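Local coordinates for protein alpha-galactosidase 1 (Saccharomyces cerevisiae, PDB 3LRK) that hydrolyses terminal, non-reducing alpha-D-galactose residues from alpha-D-galactosides such as galactose oligosaccharides, galactomannans and galactolipids, working as a secreted homotetramer, at residues L59-M64 with G418-A423; L299-Y304 with S404-I409. The protein carries 1 engineered substitution. All coordinates share one frame; numbering follows the deposited sequence.

Contact 1 (L59-M64 with G418-A423). With NAG (2-acetamido-2-deoxy-beta-D-glucopyranose), chain C.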
ATOM      1  N   LEU A  59     -22.168  10.923  41.816  1.00 27.84           N
ATOM      2  CA  LEU A  59     -22.751   9.707  41.220  1.00 27.35           C
ATOM      3  C   LEU A  59     -21.992   8.428  41.585  1.00 26.61           C
ATOM      4  O   LEU A  59     -22.415   7.330  41.223  1.00 26.96           O
ATOM      5  CB  LEU A  59     -22.890   9.836  39.691  1.00 27.32           C
ATOM      6  CG  LEU A  59     -23.815  10.934  39.143  1.00 28.25           C
ATOM      7  CD1 LEU A  59     -23.741  10.986  37.614  1.00 27.68           C
ATOM      8  CD2 LEU A  59     -25.274  10.780  39.621  1.00 27.83           C
ATOM      9  N   GLY A  60     -20.876   8.570  42.296  1.00 26.08           N
ATOM     10  CA  GLY A  60     -20.084   7.417  42.730  1.00 25.12           C
ATOM     11  C   GLY A  60     -19.259   6.836  41.594  1.00 24.77           C
ATOM     12  O   GLY A  60     -18.689   5.759  41.724  1.00 24.26           O
ATOM     13  N   LEU A  61     -19.212   7.556  40.473  1.00 24.53           N
ATOM     14  CA  LEU A  61     -18.448   7.121  39.300  1.00 24.18           C
ATOM     15  C   LEU A  61     -16.947   7.320  39.490  1.00 24.11           C
ATOM     16  O   LEU A  61     -16.146   6.492  39.042  1.00 23.64           O
ATOM     17  CB  LEU A  61     -18.953   7.817  38.034  1.00 23.86           C
ATOM     18  CG  LEU A  61     -20.319   7.328  37.528  1.00 24.00           C
ATOM     19  CD1 LEU A  61     -20.753   8.111  36.305  1.00 23.80           C
ATOM     20  CD2 LEU A  61     -20.305   5.822  37.231  1.00 25.10           C
ATOM     21  N   LYS A  62     -16.576   8.399  40.182  1.00 24.42           N
ATOM     22  CA  LYS A  62     -15.177   8.639  40.559  1.00 24.57           C
ATOM     23  C   LYS A  62     -14.596   7.443  41.319  1.00 25.05           C
ATOM     24  O   LYS A  62     -13.519   6.942  40.979  1.00 24.67           O
ATOM     25  CB  LYS A  62     -15.043   9.913  41.397  1.00 24.21           C
ATOM     26  CG  LYS A  62     -13.605  10.225  41.860  1.00 24.68           C
ATOM     27  CD  LYS A  62     -13.575  11.365  42.892  1.00 23.93           C
ATOM     28  CE  LYS A  62     -13.899  10.862  44.302  1.00 24.10           C
ATOM     29  NZ  LYS A  62     -14.091  11.982  45.266  1.00 26.10           N
ATOM     30  N   ASP A  63     -15.319   6.974  42.334  1.00 25.24           N
ATOM     31  CA  ASP A  63     -14.817   5.873  43.154  1.00 25.38           C
ATOM     32  C   ASP A  63     -14.939   4.496  42.492  1.00 25.62           C
ATOM     33  O   ASP A  63     -14.507   3.487  43.069  1.00 26.20           O
ATOM     34  CB  ASP A  63     -15.443   5.901  44.553  1.00 25.76           C
ATOM     35  CG  ASP A  63     -14.959   7.078  45.378  1.00 25.69           C
ATOM     36  OD1 ASP A  63     -13.741   7.176  45.618  1.00 26.25           O
ATOM     37  OD2 ASP A  63     -15.794   7.907  45.797  1.00 27.48           O
ATOM     38  N   MET A  64     -15.505   4.456  41.284  1.00 25.42           N
ATOM     39  CA  MET A  64     -15.455   3.247  40.449  1.00 25.44           C
ATOM     40  C   MET A  64     -14.181   3.218  39.600  1.00 25.50           C
ATOM     41  O   MET A  64     -13.829   2.189  39.021  1.00 25.40           O
ATOM     42  CB  MET A  64     -16.690   3.120  39.551  1.00 25.29           C
ATOM     43  CG  MET A  64     -18.014   3.001  40.298  1.00 24.82           C
ATOM     44  SD  MET A  64     -19.326   2.217  39.339  1.00 25.09           S
ATOM     45  CE  MET A  64     -18.742   0.518  39.319  1.00 22.99           C
ATOM     46  N   GLY A 418     -23.196   2.703  48.723  1.00 41.98           N
ATOM     47  CA  GLY A 418     -23.833   1.435  49.084  1.00 41.21           C
ATOM     48  C   GLY A 418     -24.571   0.741  47.948  1.00 40.65           C
ATOM     49  O   GLY A 418     -25.045  -0.391  48.112  1.00 40.70           O
ATOM     50  N   ILE A 419     -24.676   1.416  46.800  1.00 39.71           N
ATOM     51  CA  ILE A 419     -25.315   0.850  45.607  1.00 38.95           C
ATOM     52  C   ILE A 419     -24.255   0.512  44.548  1.00 38.30           C
ATOM     53  O   ILE A 419     -24.115  -0.652  44.160  1.00 38.50           O
ATOM     54  CB  ILE A 419     -26.426   1.781  45.035  1.00 39.04           C
ATOM     55  CG1 ILE A 419     -27.541   1.983  46.075  1.00 39.01           C
ATOM     56  CG2 ILE A 419     -26.995   1.212  43.720  1.00 39.30           C
ATOM     57  CD1 ILE A 419     -28.594   2.999  45.693  1.00 38.16           C
ATOM     58  N   LEU A 420     -23.504   1.522  44.099  1.00 37.11           N
ATOM     59  CA  LEU A 420     -22.348   1.286  43.224  1.00 36.10           C
ATOM     60  C   LEU A 420     -21.176   0.711  44.011  1.00 35.22           C
ATOM     61  O   LEU A 420     -20.967   1.061  45.174  1.00 34.70           O
ATOM     62  CB  LEU A 420     -21.901   2.559  42.495  1.00 35.83           C
ATOM     63  CG  LEU A 420     -22.837   3.433  41.648  1.00 36.42           C
ATOM     64  CD1 LEU A 420     -22.022   4.140  40.561  1.00 36.34           C
ATOM     65  CD2 LEU A 420     -24.005   2.693  41.025  1.00 36.22           C
ATOM     66  N   TYR A 421     -20.423  -0.181  43.367  1.00 34.21           N
ATOM     67  CA  TYR A 421     -19.178  -0.703  43.916  1.00 33.61           C
ATOM     68  C   TYR A 421     -18.163   0.423  44.121  1.00 33.39           C
ATOM     69  O   TYR A 421     -18.019   1.293  43.258  1.00 33.28           O
ATOM     70  CB  TYR A 421     -18.605  -1.760  42.974  1.00 33.31           C
ATOM     71  CG  TYR A 421     -17.389  -2.480  43.497  1.00 32.81           C
ATOM     72  CD1 TYR A 421     -17.518  -3.593  44.329  1.00 32.42           C
ATOM     73  CD2 TYR A 421     -16.106  -2.062  43.143  1.00 32.23           C
ATOM     74  CE1 TYR A 421     -16.397  -4.265  44.803  1.00 31.67           C
ATOM     75  CE2 TYR A 421     -14.984  -2.722  43.609  1.00 32.03           C
ATOM     76  CZ  TYR A 421     -15.137  -3.824  44.437  1.00 32.05           C
ATOM     77  OH  TYR A 421     -14.028  -4.473  44.902  1.00 32.54           O
ATOM     78  N   ASN A 422     -17.479   0.399  45.264  1.00 33.11           N
ATOM     79  CA  ASN A 422     -16.463   1.400  45.608  1.00 33.05           C
ATOM     80  C   ASN A 422     -15.066   0.793  45.452  1.00 32.72           C
ATOM     81  O   ASN A 422     -14.572   0.091  46.338  1.00 32.45           O
ATOM     82  CB  ASN A 422     -16.703   1.963  47.026  1.00 33.11           C
ATOM     83  CG  ASN A 422     -15.880   3.226  47.327  1.00 34.08           C
ATOM     84  OD1 ASN A 422     -14.826   3.454  46.735  1.00 33.26           O
ATOM     85  ND2 ASN A 422     -16.379   4.049  48.267  1.00 36.14           N
ATOM     86  N   ALA A 423     -14.447   1.056  44.300  1.00 32.64           N
ATOM     87  CA  ALA A 423     -13.121   0.525  43.979  1.00 32.56           C
ATOM     88  C   ALA A 423     -12.009   1.227  44.761  1.00 32.64           C
ATOM     89  O   ALA A 423     -10.932   0.660  44.965  1.00 32.24           O
ATOM     90  CB  ALA A 423     -12.856   0.613  42.469  1.00 32.49           C
TER
HETATM   91  C1  NAG C   1     -15.576   5.221  48.568  1.00 38.97           C
HETATM   92  C2  NAG C   1     -16.440   6.435  48.926  1.00 40.93           C
HETATM   93  C3  NAG C   1     -15.624   7.677  49.299  1.00 42.43           C
HETATM   94  C4  NAG C   1     -14.367   7.418  50.140  1.00 43.82           C
HETATM   95  C5  NAG C   1     -13.779   6.006  49.966  1.00 42.48           C
HETATM   96  C6  NAG C   1     -13.069   5.588  51.248  1.00 43.63           C
HETATM   97  C7  NAG C   1     -18.614   6.468  47.837  1.00 39.54           C
HETATM   98  C8  NAG C   1     -19.468   7.179  46.832  1.00 39.55           C
HETATM   99  N2  NAG C   1     -17.322   6.778  47.830  1.00 39.51           N
HETATM  100  O3  NAG C   1     -16.459   8.583  49.993  1.00 44.01           O
HETATM  101  O4  NAG C   1     -13.383   8.364  49.741  1.00 46.30           O
HETATM  102  O5  NAG C   1     -14.731   4.993  49.671  1.00 40.09           O
HETATM  103  O6  NAG C   1     -12.095   4.621  50.938  1.00 45.39           O
HETATM  104  O7  NAG C   1     -19.106   5.649  48.611  1.00 40.01           O
HETATM  105  O   HOH W   1     -18.381   4.115  43.832  1.00 26.92           O
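D63-M64 and N422-A423 run close together, with the CA atoms of M64 and A423 5.0 Å apart, and A423 N gives a weak hydrogen bond to D63 O (2.7 Å). The contact joins the loop between helix 46-58 and strand 68-70 of the barrel region to a loop that follows helix 403-410. G60 ends helix 46-58 in a Schellman motif. One water donates to G60 O and to Y421 O and so bridges the two backbones.

L420 CD1 packs between M64 SD (3.5 Å) and the carbonyl oxygen L59 O (3.3 Å), which Y304 OH also hydrogen-bonds. M64 crosses L420 at about a right angle, and its chain bends at the last torsion. CG of M64 rests against Y421 O. Helix 310-316 and S308 flank M64 as well.

The polar half holds a glycan. N422 carries NAG through a covalent bond from ND2 to C1. D63 and N422 lie side by side and point the same way, their carboxylate and amide planes 37° apart. CB of D63 meets N422 OD1 at 3.3 Å. The sugar amide N2 donates to D63 OD2 at 2.8 Å, a fairly straight bond (162°). T424 OG1 hydrogen-bonds to D63 OD1, and E425 N hydrogen-bonds to N422 OD1.

D63 thus uses both carboxylate oxygens, one for the sugar and one for T424. This double hold should fix the carboxylate's rotation. The first sugar of an N-glycan is thereby tied to both loops, by a covalent bond to one and a hydrogen bond to the other.

Contact 2 (L299-Y304 with S404-I409). With NAG (2-acetamido-2-deoxy-beta-D-glucopyranose), chain F.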
ATOM      1  N   LEU A 299     -27.342  12.967  31.637  1.00 32.72           N
ATOM      2  CA  LEU A 299     -27.126  11.556  31.392  1.00 31.72           C
ATOM      3  C   LEU A 299     -28.392  10.788  31.770  1.00 31.29           C
ATOM      4  O   LEU A 299     -28.896  10.936  32.892  1.00 31.18           O
ATOM      5  CB  LEU A 299     -25.935  11.070  32.227  1.00 31.78           C
ATOM      6  CG  LEU A 299     -25.533   9.591  32.202  1.00 30.97           C
ATOM      7  CD1 LEU A 299     -25.019   9.184  30.822  1.00 31.25           C
ATOM      8  CD2 LEU A 299     -24.483   9.316  33.258  1.00 32.01           C
ATOM      9  N   LYS A 300     -28.897   9.980  30.838  1.00 30.18           N
ATOM     10  CA  LYS A 300     -30.094   9.181  31.091  1.00 29.80           C
ATOM     11  C   LYS A 300     -29.796   7.940  31.931  1.00 29.22           C
ATOM     12  O   LYS A 300     -28.641   7.497  32.016  1.00 28.70           O
ATOM     13  CB  LYS A 300     -30.849   8.838  29.800  1.00 29.86           C
ATOM     14  CG  LYS A 300     -30.191   7.830  28.861  1.00 30.54           C
ATOM     15  CD  LYS A 300     -30.990   7.738  27.562  1.00 30.93           C
ATOM     16  CE  LYS A 300     -30.591   6.545  26.720  1.00 30.90           C
ATOM     17  NZ  LYS A 300     -29.175   6.672  26.222  1.00 32.81           N
ATOM     18  N   ALA A 301     -30.858   7.397  32.535  1.00 28.31           N
ATOM     19  CA  ALA A 301     -30.783   6.279  33.478  1.00 27.52           C
ATOM     20  C   ALA A 301     -30.098   5.022  32.937  1.00 26.93           C
ATOM     21  O   ALA A 301     -29.196   4.483  33.588  1.00 27.05           O
ATOM     22  CB  ALA A 301     -32.178   5.937  33.997  1.00 27.69           C
ATOM     23  N   SER A 302     -30.533   4.543  31.771  1.00 26.38           N
ATOM     24  CA  SER A 302     -29.973   3.311  31.203  1.00 25.29           C
ATOM     25  C   SER A 302     -28.478   3.450  30.927  1.00 25.24           C
ATOM     26  O   SER A 302     -27.713   2.494  31.105  1.00 24.59           O
ATOM     27  CB  SER A 302     -30.716   2.867  29.940  1.00 25.34           C
ATOM     28  OG  SER A 302     -30.662   3.838  28.898  1.00 24.85           O
ATOM     29  N   SER A 303     -28.072   4.638  30.484  1.00 24.97           N
ATOM     30  CA  SER A 303     -26.664   4.901  30.176  1.00 24.94           C
ATOM     31  C   SER A 303     -25.823   4.949  31.446  1.00 25.18           C
ATOM     32  O   SER A 303     -24.731   4.374  31.501  1.00 25.29           O
ATOM     33  CB  SER A 303     -26.524   6.187  29.366  1.00 24.68           C
ATOM     34  OG  SER A 303     -27.197   6.065  28.126  1.00 23.80           O
ATOM     35  N   TYR A 304     -26.343   5.620  32.474  1.00 25.37           N
ATOM     36  CA  TYR A 304     -25.704   5.646  33.793  1.00 25.61           C
ATOM     37  C   TYR A 304     -25.426   4.245  34.350  1.00 25.63           C
ATOM     38  O   TYR A 304     -24.338   3.991  34.844  1.00 25.36           O
ATOM     39  CB  TYR A 304     -26.532   6.482  34.785  1.00 25.72           C
ATOM     40  CG  TYR A 304     -26.029   6.470  36.215  1.00 26.67           C
ATOM     41  CD1 TYR A 304     -24.720   6.871  36.542  1.00 26.72           C
ATOM     42  CD2 TYR A 304     -26.879   6.099  37.258  1.00 27.44           C
ATOM     43  CE1 TYR A 304     -24.278   6.860  37.872  1.00 26.49           C
ATOM     44  CE2 TYR A 304     -26.451   6.089  38.561  1.00 27.77           C
ATOM     45  CZ  TYR A 304     -25.164   6.472  38.876  1.00 27.37           C
ATOM     46  OH  TYR A 304     -24.785   6.442  40.210  1.00 28.10           O
ATOM     47  N   SER A 404     -35.108   2.435  37.570  1.00 39.16           N
ATOM     48  CA  SER A 404     -35.691   3.191  38.683  1.00 39.28           C
ATOM     49  C   SER A 404     -34.649   3.731  39.660  1.00 38.82           C
ATOM     50  O   SER A 404     -34.655   4.919  39.973  1.00 38.78           O
ATOM     51  CB  SER A 404     -36.738   2.361  39.432  1.00 39.41           C
ATOM     52  OG  SER A 404     -38.007   2.513  38.827  1.00 40.63           O
ATOM     53  N   THR A 405     -33.769   2.854  40.137  1.00 38.44           N
ATOM     54  CA  THR A 405     -32.702   3.247  41.056  1.00 38.14           C
ATOM     55  C   THR A 405     -31.771   4.268  40.390  1.00 37.70           C
ATOM     56  O   THR A 405     -31.432   5.286  40.990  1.00 37.47           O
ATOM     57  CB  THR A 405     -31.902   2.022  41.563  1.00 38.24           C
ATOM     58  OG1 THR A 405     -32.806   0.983  41.960  1.00 39.10           O
ATOM     59  CG2 THR A 405     -31.023   2.391  42.746  1.00 38.15           C
ATOM     60  N   ALA A 406     -31.382   3.984  39.147  1.00 37.23           N
ATOM     61  CA  ALA A 406     -30.587   4.902  38.333  1.00 36.86           C
ATOM     62  C   ALA A 406     -31.236   6.285  38.211  1.00 36.51           C
ATOM     63  O   ALA A 406     -30.575   7.306  38.415  1.00 35.98           O
ATOM     64  CB  ALA A 406     -30.346   4.305  36.959  1.00 36.70           C
ATOM     65  N   SER A 407     -32.530   6.311  37.895  1.00 36.43           N
ATOM     66  CA  SER A 407     -33.282   7.569  37.796  1.00 36.64           C
ATOM     67  C   SER A 407     -33.308   8.312  39.128  1.00 36.22           C
ATOM     68  O   SER A 407     -33.145   9.531  39.161  1.00 36.37           O
ATOM     69  CB  SER A 407     -34.707   7.322  37.307  1.00 36.71           C
ATOM     70  OG  SER A 407     -34.704   6.709  36.033  1.00 38.58           O
ATOM     71  N   ALA A 408     -33.507   7.568  40.217  1.00 35.91           N
ATOM     72  CA  ALA A 408     -33.485   8.134  41.567  1.00 35.69           C
ATOM     73  C   ALA A 408     -32.138   8.771  41.898  1.00 35.45           C
ATOM     74  O   ALA A 408     -32.091   9.900  42.396  1.00 35.52           O
ATOM     75  CB  ALA A 408     -33.839   7.071  42.604  1.00 35.58           C
ATOM     76  N   ILE A 409     -31.049   8.049  41.623  1.00 35.17           N
ATOM     77  CA  ILE A 409     -29.699   8.563  41.896  1.00 34.74           C
ATOM     78  C   ILE A 409     -29.419   9.825  41.074  1.00 34.53           C
ATOM     79  O   ILE A 409     -28.955  10.829  41.616  1.00 34.34           O
ATOM     80  CB  ILE A 409     -28.595   7.504  41.656  1.00 34.84           C
ATOM     81  CG1 ILE A 409     -28.700   6.371  42.690  1.00 34.63           C
ATOM     82  CG2 ILE A 409     -27.201   8.156  41.725  1.00 34.58           C
ATOM     83  CD1 ILE A 409     -28.036   5.070  42.260  1.00 33.87           C
TER
HETATM   84  C1  NAG F4001     -34.139   1.124  30.707  1.00 47.36           C
HETATM   85  C2  NAG F4001     -34.758  -0.187  30.200  1.00 49.22           C
HETATM   86  C3  NAG F4001     -34.356  -0.506  28.758  1.00 49.00           C
HETATM   87  C4  NAG F4001     -34.469   0.703  27.832  1.00 48.80           C
HETATM   88  C5  NAG F4001     -33.868   1.952  28.472  1.00 48.64           C
HETATM   89  C6  NAG F4001     -34.117   3.182  27.603  1.00 48.50           C
HETATM   90  C7  NAG F4001     -35.348  -1.820  31.898  1.00 52.25           C
HETATM   91  C8  NAG F4001     -35.034  -1.777  33.371  1.00 53.16           C
HETATM   92  N2  NAG F4001     -34.434  -1.303  31.074  1.00 50.89           N
HETATM   93  O3  NAG F4001     -35.194  -1.519  28.243  1.00 49.14           O
HETATM   94  O4  NAG F4001     -33.832   0.417  26.603  1.00 48.24           O
HETATM   95  O5  NAG F4001     -34.422   2.151  29.765  1.00 47.67           O
HETATM   96  O6  NAG F4001     -33.492   4.309  28.173  1.00 49.26           O
HETATM   97  O7  NAG F4001     -36.411  -2.306  31.500  1.00 52.46           O
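A301 and A406 bring two helices together, with CA atoms 5.1 Å apart. This is a helix-helix packing. Helix 301-307 belongs to the (beta/alpha)8-barrel part of this GH27 enzyme, and helix 403-410 meets it from the C-terminal part.

K300 is the N-cap residue of helix 301-307, and its O accepts Y304 N. Its side chain turns away from the other helix. There NZ donates to S303 OG and forms a salt bridge with E276.

A301 makes the close approach. Its CB lies 3.8 Å from A406 CB and 3.3 Å from S407 OG. The A406 methyl also rests on A301 O. Two small side chains let the backbones come this near. S407 OG itself hydrogen-bonds to N403 O in its own helix.

S302 points away from helix 404-409, and its OG hydrogen-bonds to NAG O6 at 3.0 Å. Either hydroxyl could donate. D273 and N403, an N-glycosylation site, also line the pocket of this sugar.

Y304 closes the contact. CG is anti to the backbone N (chi1 175°), which carries the ring across to helix 403-410. The A406 methyl meets the ring at its edge, in plane, 3.9 Å from CD2. I409 crosses the tyrosine at about a right angle. The hydroxyl hydrogen-bonds to L59 O. An alanine here would remove the ring and hydroxyl, which would probably open a gap beside A406 and I409 and deprive L59 O of this donor. I409 CG2 sits 3.3 Å from Y304 OH and 3.9 Å from Y304 CE2, approaching the ring obliquely.

Overall arrangement
Contacts 1 and 2 are neighbours, their centres about 14 Å apart on the same side of the chain's centre. Y304 is the main link. Its OH lies 2.7 Å from L59 O, a probable hydrogen bond, and 3.6 Å from L420 CD1. A second link is apolar: L59 CD2 packs on I409 CG2 at 3.9 Å, as does I419 CD1 on T405 CG2. In both contacts, a segment of the barrel region meets one of the C-terminal portion. Each also involves an N-acetylglucosamine: covalently bound to N422 and hydrogen-bonded to D63 in contact 1, and hydrogen-bonded to S302 in contact 2. The two lie away from the catalytic residues, the nucleophile D149 and the proton donor D209.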